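PDB 4QOP: catalase from Bacillus pumilus, which catalyses the breakdown of hydrogen peroxide to water and molecular oxygen, using a bound haem. Local coordinates for residues A[105-110]-A[234-239]; A[110-115]-A[189-194]; A[177-182]-A[438-443]. All coordinates share one frame; numbering follows the deposited sequence.

Overall arrangement
All three contacts touch a bound benzene-1,4-diol, HQE, in one subunit. Contacts 1 and 2 share Asp-110, and their centres are about 13 Å apart. They also meet where Glu-106 OE2 lies 2.7 Å from Tyr-191 OH, a probable hydrogen bond. Contact 3 brings in helix 434-448 of the C-terminal region. Its centre is about 18 Å from that of contact 1 and about 17 Å from that of contact 2. Arg-109 NH1 reaches Leu-181 O at 3.0 Å and so ties contact 1 to contact 3. HQE lies between Asp-110 and the Leu-181 and Phe-182 side chains. Contact 2 runs on to the haem, where HEM FE is 11.7 Å from HQE O3.

Contact 1 (A[105-110]-A[234-239]); sequences PETLRD and EIQAND. With HQE (benzene-1,4-diol), chain G.
Thr-107 and Gln-236 form the tight part of this contact. The hydroxyl of Thr-107 donates to the side-chain carbonyl of Gln-236, with OG1 2.7 Å from OE1. The donor lies in the carbonyl plane, on a lone pair, at a C=O...donor angle of 113°. Gln-236 gets there with CG anti to its backbone N (chi1 -168°) and its chain extended beyond CG. The same OE1 has carbon neighbours as well. Leu-108 CD2 is 3.6 Å from Gln-236 OE1, and Pro-105 CB is 4.1 Å from it. The hydroxyl gives this amide oxygen a polar partner beside those carbons. The other amide atom, NE2, bonds to the backbone O of Gln-236 in a second subunit. Phe-240 of that subunit packs on Pro-105 and Leu-108.

The looser side lies toward Ile-235. There the methyl CG2 of Thr-107 meets CG2 of Ile-235 at 3.7 Å, and this is simple apolar packing. Ile-235 is partly exposed, and its side chain also touches Leu-227 and His-242.

The contact fastens the loop before strand 113-120 to the last turns of helix 229-238. Since Gln-236 also bonds to its counterpart in a second subunit, the contact lies at a subunit interface of the catalase tetramer.

Contact 2 (A[110-115]-A[189-194]); sequences DPRGFA and ANYAEM. With HQE (benzene-1,4-diol), chain G; HEM (protoporphyrin IX containing Fe), chain E.
Arg-112 and Phe-114 meet Met-194 from the first segment, while Tyr-191 comes to the arginine alone. The segment begins at Asp-110, whose OD1 accepts a very short hydrogen bond from HQE O3; its exact length is doubtful. Pro-111 follows, with CD 3.3 Å from HQE O3.

Met-194 is the hub of the contact, and Arg-112 meets it first. Arg-112 CB lies 3.4 Å from Met-194 SD, and the two side chains cross at about a right angle. Arg-112 CG meets the edge of the Tyr-191 ring, 4.0 Å from CE1. The chain then bends at chi2 (59°), and NH1 turns back to Asp-110 O at 2.8 Å, with that oxygen in the guanidinium plane. Leu-108 O also accepts from NH1, so the arginine braces its own loop. The hydroxyl of Tyr-191 is held by Glu-106.

Gly-113 CA is 3.5 Å from HEM CMD. A beta carbon built there would clash with that methyl. At Phe-114, CD2 touches Met-194 CE at 3.9 Å. This ring also stacks on Trp-218 and meets Trp-259 and Phe-95 edge-to-face. Ala-115 CB ends the walk, 4.0 Å from HEM CBD.

In the other segment, Asn-190 OD1 accepts from Glu-193 N in an Asx motif. The strand that begins at Gly-113 belongs to the antiparallel beta-barrel of the catalase fold, here forming part of the haem pocket wall.

Contact 3 (A[177-182]-A[438-443]); sequences MLTWLF and QALIKN. With HQE (benzene-1,4-diol), chain G.
Asn-443 reaches across to the backbone of Phe-182, just past helix 175-181. Its CB is 3.2 Å from Phe-182 O and 4.0 Å from CD2 of the phenylalanine ring. CG lies beside the backbone N, anti to the carbonyl carbon (chi1 -66°), which carries the amide over the Phe-182 carbonyl. CG itself is 3.5 Å from Phe-182 O. At the tip, ND2 donates to Phe-182 O at 2.8 Å, with an N-H...O angle of 161°. The oxygen lies near the amide plane, but the donor comes from above the carbonyl plane, 46° out of it. The same ND2 also bonds to Asp-184 OD1.

Phe-182 O has a second neighbour, Leu-440 CA, whose CA-H...O contact is 3.4 Å long and nearly straight. Beside it lies apolar packing. Leu-440 CD1 packs on Phe-182 CB at 3.7 Å and also approaches the backbone of Thr-179. At the outer end of the ring, CZ of Phe-182 lies 3.3 Å from HQE O6. With an alanine at Asn-443, Phe-182 O would probably lose its N-H donor and Asp-184 that partner.

The buried Phe-182 carbonyl is thus satisfied by one fairly straight N-H bond from the other helix. This is consistent with a polar tie between helix 175-181 and helix 434-448 of the C-terminal helical region.

Contact 1 (A[105-110]-A[234-239])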
loop_
_atom_site.group_PDB
_atom_site.type_symbol
_atom_site.label_atom_id
_atom_site.label_comp_id
_atom_site.label_asym_id
_atom_site.label_seq_id
_atom_site.Cartn_x
_atom_site.Cartn_y
_atom_site.Cartn_z
ATOM N N PRO A 105 8.793 18.097 19.795
ATOM C CA PRO A 105 9.011 19.529 20.011
ATOM C C PRO A 105 9.974 20.204 18.985
ATOM O O PRO A 105 10.914 19.586 18.483
ATOM C CB PRO A 105 9.602 19.568 21.436
ATOM C CG PRO A 105 9.140 18.291 22.068
ATOM C CD PRO A 105 9.239 17.297 20.945
ATOM N N GLU A 106 9.734 21.484 18.739
ATOM C CA GLU A 106 10.594 22.321 17.895
ATOM C C GLU A 106 11.692 23.106 18.672
ATOM O O GLU A 106 12.407 23.954 18.123
ATOM C CB GLU A 106 9.697 23.269 17.076
ATOM C CG GLU A 106 8.931 22.527 15.976
ATOM C CD GLU A 106 7.879 23.364 15.307
ATOM O OE1 GLU A 106 7.203 24.154 15.984
ATOM O OE2 GLU A 106 7.695 23.208 14.069
ATOM N N THR A 107 11.860 22.738 19.925
ATOM C CA THR A 107 12.907 23.264 20.818
ATOM C C THR A 107 14.127 22.334 20.979
ATOM O O THR A 107 15.037 22.627 21.771
ATOM C CB THR A 107 12.311 23.473 22.210
ATOM O OG1 THR A 107 11.511 22.328 22.527
ATOM C CG2 THR A 107 11.439 24.706 22.241
ATOM N N LEU A 108 14.182 21.245 20.205
ATOM C CA LEU A 108 15.304 20.294 20.290
ATOM C C LEU A 108 16.492 20.736 19.422
ATOM O O LEU A 108 16.329 21.427 18.409
ATOM C CB LEU A 108 14.870 18.897 19.866
ATOM C CG LEU A 108 13.605 18.313 20.505
ATOM C CD1 LEU A 108 13.408 16.888 19.972
ATOM C CD2 LEU A 108 13.692 18.331 22.040
ATOM N N ARG A 109 17.683 20.283 19.779
ATOM C CA ARG A 109 18.847 20.486 18.957
ATOM C C ARG A 109 18.778 19.644 17.664
ATOM O O ARG A 109 18.494 18.472 17.724
ATOM C CB ARG A 109 20.114 20.086 19.736
ATOM C CG ARG A 109 21.427 20.446 19.025
ATOM C CD ARG A 109 22.636 20.219 19.927
ATOM N NE ARG A 109 22.507 20.976 21.185
ATOM C CZ ARG A 109 22.631 22.296 21.302
ATOM N NH1 ARG A 109 22.991 23.050 20.263
ATOM N NH2 ARG A 109 22.465 22.872 22.485
ATOM N N ASP A 110 19.092 20.249 16.523
ATOM C CA ASP A 110 18.951 19.604 15.217
ATOM C C ASP A 110 19.323 20.648 14.195
ATOM O O ASP A 110 19.032 21.811 14.373
ATOM C CB ASP A 110 17.483 19.121 14.968
ATOM C CG ASP A 110 17.318 17.568 14.884
ATOM O OD1 ASP A 110 18.308 16.791 14.860
ATOM O OD2 ASP A 110 16.143 17.095 14.860
ATOM N N GLU A 234 12.690 26.572 28.600
ATOM C CA GLU A 234 11.610 27.455 29.055
ATOM C C GLU A 234 10.471 27.551 28.012
ATOM O O GLU A 234 9.272 27.498 28.362
ATOM C CB GLU A 234 12.155 28.851 29.351
ATOM C CG GLU A 234 13.027 28.939 30.558
ATOM C CD GLU A 234 13.658 30.312 30.637
ATOM O OE1 GLU A 234 14.898 30.403 30.483
ATOM O OE2 GLU A 234 12.891 31.295 30.771
ATOM N N ILE A 235 10.845 27.625 26.737
ATOM C CA ILE A 235 9.855 27.528 25.660
ATOM C C ILE A 235 9.210 26.132 25.634
ATOM O O ILE A 235 7.967 26.006 25.555
ATOM C CB ILE A 235 10.440 27.884 24.287
ATOM C CG1 ILE A 235 10.831 29.372 24.279
ATOM C CG2 ILE A 235 9.420 27.675 23.184
ATOM C CD1 ILE A 235 11.650 29.802 23.086
ATOM N N GLN A 236 10.039 25.094 25.716
ATOM C CA GLN A 236 9.526 23.723 25.634
ATOM C C GLN A 236 8.458 23.425 26.672
ATOM O O GLN A 236 7.516 22.664 26.385
ATOM C CB GLN A 236 10.637 22.685 25.776
ATOM C CG GLN A 236 10.188 21.300 25.400
ATOM C CD GLN A 236 11.362 20.350 25.274
ATOM O OE1 GLN A 236 12.233 20.526 24.423
ATOM N NE2 GLN A 236 11.386 19.323 26.114
ATOM N N ALA A 237 8.618 24.010 27.871
ATOM C CA ALA A 237 7.686 23.809 28.961
ATOM C C ALA A 237 6.236 24.149 28.589
ATOM O O ALA A 237 5.307 23.559 29.130
ATOM C CB ALA A 237 8.116 24.627 30.166
ATOM N N ASN A 238 6.065 25.161 27.740
ATOM C CA ASN A 238 4.753 25.718 27.424
ATOM C C ASN A 238 4.296 25.495 26.015
ATOM O O ASN A 238 3.115 25.583 25.751
ATOM C CB ASN A 238 4.794 27.209 27.697
ATOM C CG ASN A 238 4.930 27.488 29.169
ATOM O OD1 ASN A 238 4.428 26.731 29.992
ATOM N ND2 ASN A 238 5.627 28.540 29.506
ATOM N N ASP A 239 5.212 25.250 25.097
ATOM C CA ASP A 239 4.828 25.090 23.697
ATOM C C ASP A 239 5.765 24.152 23.001
ATOM O O ASP A 239 6.959 24.467 22.786
ATOM C CB ASP A 239 4.824 26.444 22.990
ATOM C CG ASP A 239 4.002 26.442 21.712
ATOM O OD1 ASP A 239 3.573 25.365 21.245
ATOM O OD2 ASP A 239 3.798 27.542 21.161
HETATM C C1 HQE G . 21.173 16.207 18.090
HETATM C C2 HQE G . 20.498 16.275 16.877
HETATM C C3 HQE G . 21.160 16.029 15.705
HETATM O O3 HQE G . 20.530 16.112 14.501
HETATM C C4 HQE G . 22.501 15.687 15.732
HETATM C C5 HQE G . 23.183 15.597 16.937
HETATM C C6 HQE G . 22.509 15.864 18.121
HETATM O O6 HQE G . 23.174 15.783 19.303
#

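Contact 2 (A[110-115]-A[189-194])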
loop_
_atom_site.group_PDB
_atom_site.type_symbol
_atom_site.label_atom_id
_atom_site.label_comp_id
_atom_site.label_asym_id
_atom_site.label_seq_id
_atom_site.Cartn_x
_atom_site.Cartn_y
_atom_site.Cartn_z
ATOM N N ASP A 110 19.092 20.249 16.523
ATOM C CA ASP A 110 18.951 19.604 15.217
ATOM C C ASP A 110 19.323 20.648 14.195
ATOM O O ASP A 110 19.032 21.811 14.373
ATOM C CB ASP A 110 17.483 19.121 14.968
ATOM C CG ASP A 110 17.318 17.568 14.884
ATOM O OD1 ASP A 110 18.308 16.791 14.860
ATOM O OD2 ASP A 110 16.143 17.095 14.860
ATOM N N PRO A 111 19.854 20.219 13.058
ATOM C CA PRO A 111 19.704 21.075 11.852
ATOM C C PRO A 111 18.256 21.346 11.559
ATOM O O PRO A 111 17.380 20.572 11.967
ATOM C CB PRO A 111 20.317 20.228 10.703
ATOM C CG PRO A 111 21.037 19.127 11.374
ATOM C CD PRO A 111 20.349 18.883 12.700
ATOM N N ARG A 112 18.009 22.431 10.832
ATOM C CA ARG A 112 16.676 22.724 10.352
ATOM C C ARG A 112 16.634 22.612 8.839
ATOM O O ARG A 112 17.519 23.122 8.144
ATOM C CB ARG A 112 16.263 24.138 10.787
ATOM C CG ARG A 112 15.368 24.167 12.046
ATOM C CD ARG A 112 16.036 23.532 13.250
ATOM N NE ARG A 112 15.210 23.614 14.454
ATOM C CZ ARG A 112 15.553 23.084 15.631
ATOM N NH1 ARG A 112 16.703 22.428 15.768
ATOM N NH2 ARG A 112 14.733 23.194 16.663
ATOM N N GLY A 113 15.637 21.906 8.337
ATOM C CA GLY A 113 15.370 21.884 6.899
ATOM C C GLY A 113 14.810 23.174 6.341
ATOM O O GLY A 113 14.097 23.888 7.044
ATOM N N PHE A 114 15.178 23.469 5.099
ATOM C CA PHE A 114 14.892 24.723 4.407
ATOM C C PHE A 114 14.729 24.268 2.977
ATOM O O PHE A 114 15.640 24.413 2.184
ATOM C CB PHE A 114 16.086 25.693 4.572
ATOM C CG PHE A 114 15.759 27.166 4.330
ATOM C CD1 PHE A 114 15.089 27.584 3.179
ATOM C CD2 PHE A 114 16.124 28.152 5.264
ATOM C CE1 PHE A 114 14.794 28.932 2.965
ATOM C CE2 PHE A 114 15.824 29.481 5.063
ATOM C CZ PHE A 114 15.183 29.896 3.913
ATOM N N ALA A 115 13.547 23.744 2.647
ATOM C CA ALA A 115 13.275 23.187 1.318
ATOM C C ALA A 115 12.447 24.172 0.505
ATOM O O ALA A 115 11.358 24.508 0.900
ATOM C CB ALA A 115 12.568 21.856 1.466
ATOM N N ALA A 189 15.797 30.029 17.017
ATOM C CA ALA A 189 14.687 30.563 17.814
ATOM C C ALA A 189 13.352 30.257 17.166
ATOM O O ALA A 189 12.341 30.054 17.856
ATOM C CB ALA A 189 14.832 32.064 18.010
ATOM N N ASN A 190 13.346 30.259 15.838
ATOM C CA ASN A 190 12.203 29.896 15.070
ATOM C C ASN A 190 12.638 29.714 13.599
ATOM O O ASN A 190 13.823 29.818 13.285
ATOM C CB ASN A 190 11.093 30.935 15.251
ATOM C CG ASN A 190 11.538 32.334 14.885
ATOM O OD1 ASN A 190 11.888 32.600 13.743
ATOM N ND2 ASN A 190 11.543 33.238 15.871
ATOM N N TYR A 191 11.693 29.428 12.704
ATOM C CA TYR A 191 12.023 29.242 11.301
ATOM C C TYR A 191 12.328 30.541 10.522
ATOM O O TYR A 191 12.967 30.480 9.481
ATOM C CB TYR A 191 10.910 28.465 10.586
ATOM C CG TYR A 191 10.656 27.100 11.096
ATOM C CD1 TYR A 191 11.683 26.185 11.286
ATOM C CD2 TYR A 191 9.335 26.650 11.344
ATOM C CE1 TYR A 191 11.419 24.864 11.720
ATOM C CE2 TYR A 191 9.073 25.339 11.779
ATOM C CZ TYR A 191 10.096 24.452 11.967
ATOM O OH TYR A 191 9.821 23.163 12.431
ATOM N N ALA A 192 11.859 31.692 11.003
ATOM C CA ALA A 192 12.072 32.986 10.316
ATOM C C ALA A 192 13.443 33.564 10.628
ATOM O O ALA A 192 14.095 34.128 9.766
ATOM C CB ALA A 192 11.009 33.990 10.717
ATOM N N GLU A 193 13.896 33.411 11.862
ATOM C CA GLU A 193 15.160 34.055 12.272
ATOM C C GLU A 193 16.318 33.048 12.170
ATOM O O GLU A 193 16.986 32.736 13.152
ATOM C CB GLU A 193 15.029 34.622 13.683
ATOM C CG GLU A 193 13.947 35.706 13.822
ATOM C CD GLU A 193 13.797 36.193 15.260
ATOM O OE1 GLU A 193 12.740 35.918 15.859
ATOM O OE2 GLU A 193 14.686 36.882 15.768
ATOM N N MET A 194 16.571 32.613 10.938
ATOM C CA MET A 194 17.291 31.387 10.680
ATOM C C MET A 194 17.964 31.471 9.321
ATOM O O MET A 194 17.407 32.013 8.359
ATOM C CB MET A 194 16.304 30.213 10.736
ATOM C CG MET A 194 16.902 28.832 10.589
ATOM S SD MET A 194 15.661 27.501 10.580
ATOM C CE MET A 194 14.992 27.612 8.917
HETATM C C1 HQE G . 21.173 16.207 18.090
HETATM C C2 HQE G . 20.498 16.275 16.877
HETATM C C3 HQE G . 21.160 16.029 15.705
HETATM O O3 HQE G . 20.530 16.112 14.501
HETATM C C4 HQE G . 22.501 15.687 15.732
HETATM C C5 HQE G . 23.183 15.597 16.937
HETATM C C6 HQE G . 22.509 15.864 18.121
HETATM O O6 HQE G . 23.174 15.783 19.303
HETATM C CHA HEM E . 14.068 14.950 3.696
HETATM C CHB HEM E . 17.303 11.493 2.549
HETATM C CHC HEM E . 20.946 14.736 3.124
HETATM C CHD HEM E . 17.591 18.265 3.700
HETATM C C1A HEM E . 14.651 13.746 3.364
HETATM C C2A HEM E . 13.881 12.564 3.120
HETATM C C3A HEM E . 14.782 11.597 2.784
HETATM C C4A HEM E . 16.110 12.161 2.811
HETATM C CMA HEM E . 14.440 10.167 2.437
HETATM C CAA HEM E . 12.365 12.434 3.199
HETATM C CBA HEM E . 11.732 13.004 1.897
HETATM C CGA HEM E . 10.229 12.860 1.740
HETATM O O1A HEM E . 9.593 13.715 1.053
HETATM O O2A HEM E . 9.605 11.881 2.259
HETATM C C1B HEM E . 18.578 12.113 2.622
HETATM C C2B HEM E . 19.809 11.423 2.368
HETATM C C3B HEM E . 20.830 12.303 2.559
HETATM C C4B HEM E . 20.201 13.591 2.891
HETATM C CMB HEM E . 19.986 9.976 2.009
HETATM C CAB HEM E . 22.271 12.086 2.332
HETATM C CBB HEM E . 22.658 11.004 1.674
HETATM C C1C HEM E . 20.327 15.967 3.317
HETATM C C2C HEM E . 20.964 17.196 3.174
HETATM C C3C HEM E . 20.021 18.190 3.359
HETATM C C4C HEM E . 18.771 17.574 3.547
HETATM C CMC HEM E . 22.423 17.355 2.889
HETATM C CAC HEM E . 20.216 19.614 3.221
HETATM C CBC HEM E . 21.320 19.994 2.600
HETATM C C1D HEM E . 16.369 17.599 3.736
HETATM C C2D HEM E . 15.107 18.331 3.962
HETATM C C3D HEM E . 14.128 17.406 3.955
HETATM C C4D HEM E . 14.805 16.119 3.744
HETATM C CMD HEM E . 14.936 19.821 4.128
HETATM C CAD HEM E . 12.655 17.675 4.146
HETATM C CBD HEM E . 12.003 18.150 2.841
HETATM C CGD HEM E . 10.534 18.379 3.153
HETATM O O1D HEM E . 9.627 17.559 2.785
HETATM O O2D HEM E . 10.234 19.382 3.834
HETATM N NA HEM E . 16.010 13.488 3.150
HETATM N NB HEM E . 18.865 13.395 2.922
HETATM N NC HEM E . 19.005 16.218 3.481
HETATM N ND HEM E . 16.156 16.279 3.603
HETATM FE FE HEM E . 17.423 14.893 3.319
#

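Contact 3 (A[177-182]-A[438-443])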
loop_
_atom_site.group_PDB
_atom_site.type_symbol
_atom_site.label_atom_id
_atom_site.label_comp_id
_atom_site.label_asym_id
_atom_site.label_seq_id
_atom_site.Cartn_x
_atom_site.Cartn_y
_atom_site.Cartn_z
ATOM N N MET A 177 30.843 19.713 11.173
ATOM C CA MET A 177 29.402 19.818 11.431
ATOM C C MET A 177 29.100 19.998 12.903
ATOM O O MET A 177 28.307 20.881 13.282
ATOM C CB MET A 177 28.646 18.599 10.910
ATOM C CG MET A 177 27.132 18.733 11.008
ATOM S SD MET A 177 26.410 20.126 10.071
ATOM C CE MET A 177 24.695 19.612 9.978
ATOM N N LEU A 178 29.719 19.170 13.735
ATOM C CA LEU A 178 29.419 19.169 15.190
ATOM C C LEU A 178 29.822 20.460 15.885
ATOM O O LEU A 178 29.196 20.906 16.832
ATOM C CB LEU A 178 30.060 17.949 15.857
ATOM C CG LEU A 178 29.585 16.605 15.273
ATOM C CD1 LEU A 178 30.432 15.433 15.763
ATOM C CD2 LEU A 178 28.120 16.332 15.620
ATOM N N THR A 179 30.845 21.094 15.349
ATOM C CA THR A 179 31.289 22.392 15.797
ATOM C C THR A 179 30.269 23.541 15.491
ATOM O O THR A 179 30.258 24.558 16.190
ATOM C CB THR A 179 32.699 22.633 15.197
ATOM O OG1 THR A 179 33.538 21.540 15.600
ATOM C CG2 THR A 179 33.287 23.940 15.703
ATOM N N TRP A 180 29.454 23.380 14.444
ATOM C CA TRP A 180 28.347 24.285 14.211
ATOM C C TRP A 180 27.127 23.886 15.060
ATOM O O TRP A 180 26.514 24.726 15.708
ATOM C CB TRP A 180 27.916 24.298 12.746
ATOM C CG TRP A 180 28.802 24.967 11.770
ATOM C CD1 TRP A 180 29.970 24.505 11.305
ATOM C CD2 TRP A 180 28.529 26.184 11.059
ATOM N NE1 TRP A 180 30.477 25.366 10.363
ATOM C CE2 TRP A 180 29.618 26.415 10.209
ATOM C CE3 TRP A 180 27.489 27.128 11.109
ATOM C CZ2 TRP A 180 29.717 27.546 9.405
ATOM C CZ3 TRP A 180 27.568 28.229 10.303
ATOM C CH2 TRP A 180 28.689 28.443 9.462
ATOM N N LEU A 181 26.813 22.599 15.059
ATOM C CA LEU A 181 25.571 22.103 15.627
ATOM C C LEU A 181 25.520 22.319 17.133
ATOM O O LEU A 181 24.418 22.480 17.694
ATOM C CB LEU A 181 25.380 20.604 15.291
ATOM C CG LEU A 181 24.125 19.930 15.828
ATOM C CD1 LEU A 181 22.877 20.528 15.212
ATOM C CD2 LEU A 181 24.178 18.450 15.543
ATOM N N PHE A 182 26.682 22.268 17.803
ATOM C CA PHE A 182 26.705 22.443 19.273
ATOM C C PHE A 182 27.016 23.846 19.712
ATOM O O PHE A 182 27.133 24.099 20.919
ATOM C CB PHE A 182 27.618 21.398 19.951
ATOM C CG PHE A 182 26.955 20.054 20.109
ATOM C CD1 PHE A 182 27.026 19.120 19.103
ATOM C CD2 PHE A 182 26.259 19.749 21.254
ATOM C CE1 PHE A 182 26.415 17.888 19.237
ATOM C CE2 PHE A 182 25.631 18.535 21.407
ATOM C CZ PHE A 182 25.722 17.585 20.399
ATOM N N GLN A 438 32.283 29.392 24.867
ATOM C CA GLN A 438 31.801 28.829 26.136
ATOM C C GLN A 438 30.483 28.107 25.982
ATOM O O GLN A 438 30.284 27.051 26.571
ATOM C CB GLN A 438 31.690 29.912 27.227
ATOM C CG GLN A 438 33.068 30.417 27.659
ATOM C CD GLN A 438 32.998 31.489 28.744
ATOM O OE1 GLN A 438 32.018 31.561 29.510
ATOM N NE2 GLN A 438 33.997 32.325 28.804
ATOM N N ALA A 439 29.572 28.659 25.184
ATOM C CA ALA A 439 28.319 27.958 24.932
ATOM C C ALA A 439 28.574 26.598 24.256
ATOM O O ALA A 439 27.968 25.578 24.619
ATOM C CB ALA A 439 27.386 28.825 24.121
ATOM N N LEU A 440 29.462 26.582 23.284
ATOM C CA LEU A 440 29.832 25.344 22.563
ATOM C C LEU A 440 30.332 24.250 23.522
ATOM O O LEU A 440 29.917 23.109 23.464
ATOM C CB LEU A 440 30.908 25.680 21.534
ATOM C CG LEU A 440 31.589 24.504 20.823
ATOM C CD1 LEU A 440 30.555 23.715 20.008
ATOM C CD2 LEU A 440 32.750 24.882 19.925
ATOM N N ILE A 441 31.237 24.630 24.417
ATOM C CA ILE A 441 31.851 23.673 25.333
ATOM C C ILE A 441 30.793 23.203 26.315
ATOM O O ILE A 441 30.726 22.024 26.658
ATOM C CB ILE A 441 33.044 24.352 26.082
ATOM C CG1 ILE A 441 34.176 24.693 25.099
ATOM C CG2 ILE A 441 33.580 23.464 27.196
ATOM C CD1 ILE A 441 34.673 23.528 24.262
ATOM N N LYS A 442 29.984 24.145 26.790
ATOM C CA LYS A 442 28.832 23.847 27.694
ATOM C C LYS A 442 27.891 22.846 27.046
ATOM O O LYS A 442 27.529 21.832 27.657
ATOM C CB LYS A 442 28.084 25.148 27.977
ATOM C CG LYS A 442 26.876 25.066 28.894
ATOM C CD LYS A 442 26.129 26.383 28.823
ATOM C CE LYS A 442 25.329 26.666 30.079
ATOM N NZ LYS A 442 24.062 25.875 30.094
ATOM N N ASN A 443 27.521 23.134 25.800
ATOM C CA ASN A 443 26.570 22.283 25.068
ATOM C C ASN A 443 27.175 20.907 24.836
ATOM O O ASN A 443 26.518 19.888 25.047
ATOM C CB ASN A 443 26.176 22.931 23.747
ATOM C CG ASN A 443 25.379 24.218 23.929
ATOM O OD1 ASN A 443 24.776 24.452 24.986
ATOM N ND2 ASN A 443 25.342 25.032 22.887
HETATM C C1 HQE G . 21.173 16.207 18.090
HETATM C C2 HQE G . 20.498 16.275 16.877
HETATM C C3 HQE G . 21.160 16.029 15.705
HETATM O O3 HQE G . 20.530 16.112 14.501
HETATM C C4 HQE G . 22.501 15.687 15.732
HETATM C C5 HQE G . 23.183 15.597 16.937
HETATM C C6 HQE G . 22.509 15.864 18.121
HETATM O O6 HQE G . 23.174 15.783 19.303
#